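Local coordinates for protein endostatin (PDB 1KOE) that inhibits angiogenesis as the heparin-binding, non-collagenous C-terminal fragment of the collagen XVIII alpha1 chain, at residues Pro75-Asp78 against Ser79-Gly83. Sequence-based numbering, arbitrary orientation.
Sequences PSWD and SLFSG
Phe81 turns its ring edge onto a face of the Trp77 indole, four residues earlier in the chain. Phe81 CB lies 3.9 Å from Asp78 O. Further out, Phe81 CD2 passes Trp77 O at 3.2 Å. Phe81 CE2 then reaches the indole, 3.3 Å from Trp77 CE2 and over the middle of the ring system. Phe81 CZ, at the tip, meets Trp77 CZ2 at 3.6 Å. The ring planes stand at 58°, an edge-to-face pair. With CG anti to the backbone N (chi1 177°), the Trp77 indole extends to where Phe81 meets one face. Its NE1 is hydrogen-bonded to Tyr52 O, which helps hold the ring's rotation. The Tyr52 ring also meets both aromatics. Leu80 CD1 comes up obliquely to Trp77 CE3.

The backbone turns between the two aromatic residues. Leu80 N donates a 3.0 Å hydrogen bond to Trp77 O, and Phe81 N donates one of the same length to Asp78 O. Both are i to i+3 bonds, bent to 143° at the hydrogen. Ser76, just ahead of helix 77-80, shares a 2.7 Å hydrogen bond between its OG and Ser79 OG. Such i to i+3 bonding is typical of a short 3-10-like helical turn, which here follows edge strand 72-74 of the mixed sheet in the endostatin fold.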
loop_
_atom_site.group_PDB
_atom_site.type_symbol
_atom_site.label_atom_id
_atom_site.label_comp_id
_atom_site.label_asym_id
_atom_site.label_seq_id
_atom_site.Cartn_x
_atom_site.Cartn_y
_atom_site.Cartn_z
ATOM N N PRO A 75 -1.812 15.381 2.986
ATOM C CA PRO A 75 -3.019 16.222 2.943
ATOM C C PRO A 75 -4.171 15.659 2.111
ATOM O O PRO A 75 -5.340 15.992 2.345
ATOM C CB PRO A 75 -2.494 17.554 2.386
ATOM C CG PRO A 75 -1.265 17.158 1.611
ATOM C CD PRO A 75 -0.635 16.098 2.457
ATOM N N SER A 76 -3.851 14.770 1.177
ATOM C CA SER A 76 -4.861 14.162 0.322
ATOM C C SER A 76 -4.272 12.981 -0.426
ATOM O O SER A 76 -3.060 12.764 -0.445
ATOM C CB SER A 76 -5.363 15.163 -0.723
ATOM O OG SER A 76 -4.334 15.462 -1.653
ATOM N N TRP A 77 -5.158 12.236 -1.067
ATOM C CA TRP A 77 -4.788 11.082 -1.875
ATOM C C TRP A 77 -4.046 11.583 -3.116
ATOM O O TRP A 77 -2.967 11.101 -3.448
ATOM C CB TRP A 77 -6.074 10.353 -2.277
ATOM C CG TRP A 77 -5.894 9.163 -3.181
ATOM C CD1 TRP A 77 -6.320 9.052 -4.481
ATOM C CD2 TRP A 77 -5.375 7.869 -2.819
ATOM N NE1 TRP A 77 -6.123 7.772 -4.939
ATOM C CE2 TRP A 77 -5.551 7.020 -3.943
ATOM C CE3 TRP A 77 -4.788 7.344 -1.652
ATOM C CZ2 TRP A 77 -5.159 5.666 -3.935
ATOM C CZ3 TRP A 77 -4.396 6.003 -1.642
ATOM C CH2 TRP A 77 -4.588 5.176 -2.782
ATOM N N ASP A 78 -4.599 12.607 -3.757
ATOM C CA ASP A 78 -4.006 13.175 -4.964
ATOM C C ASP A 78 -2.570 13.602 -4.770
ATOM O O ASP A 78 -1.752 13.465 -5.674
ATOM C CB ASP A 78 -4.813 14.380 -5.457
ATOM C CG ASP A 78 -6.039 13.983 -6.232
ATOM O OD1 ASP A 78 -6.218 12.774 -6.491
ATOM O OD2 ASP A 78 -6.825 14.892 -6.579
ATOM N N SER A 79 -2.263 14.143 -3.599
ATOM C CA SER A 79 -0.908 14.610 -3.314
ATOM C C SER A 79 0.139 13.528 -3.491
ATOM O O SER A 79 1.278 13.808 -3.863
ATOM C CB SER A 79 -0.824 15.166 -1.889
ATOM O OG SER A 79 -1.745 16.225 -1.740
ATOM N N LEU A 80 -0.241 12.285 -3.225
ATOM C CA LEU A 80 0.699 11.175 -3.361
ATOM C C LEU A 80 1.052 10.861 -4.819
ATOM O O LEU A 80 2.140 10.357 -5.113
ATOM C CB LEU A 80 0.124 9.906 -2.714
ATOM C CG LEU A 80 -0.169 9.853 -1.215
ATOM C CD1 LEU A 80 -0.825 8.509 -0.906
ATOM C CD2 LEU A 80 1.104 10.014 -0.403
ATOM N N PHE A 81 0.139 11.188 -5.727
ATOM C CA PHE A 81 0.303 10.859 -7.141
ATOM C C PHE A 81 0.643 12.030 -8.043
ATOM O O PHE A 81 0.524 11.942 -9.266
ATOM C CB PHE A 81 -0.977 10.147 -7.624
ATOM C CG PHE A 81 -1.333 8.956 -6.794
ATOM C CD1 PHE A 81 -0.693 7.731 -7.006
ATOM C CD2 PHE A 81 -2.267 9.065 -5.757
ATOM C CE1 PHE A 81 -0.970 6.629 -6.186
ATOM C CE2 PHE A 81 -2.548 7.985 -4.939
ATOM C CZ PHE A 81 -1.901 6.754 -5.143
ATOM N N SER A 82 1.166 13.087 -7.433
ATOM C CA SER A 82 1.535 14.325 -8.122
ATOM C C SER A 82 2.829 14.222 -8.931
ATOM O O SER A 82 3.142 15.095 -9.757
ATOM C CB SER A 82 1.745 15.403 -7.067
ATOM O OG SER A 82 2.762 14.962 -6.177
ATOM N N GLY A 83 3.623 13.210 -8.623
ATOM C CA GLY A 83 4.893 13.043 -9.295
ATOM C C GLY A 83 6.011 13.066 -8.264
ATOM O O GLY A 83 7.151 12.785 -8.594
#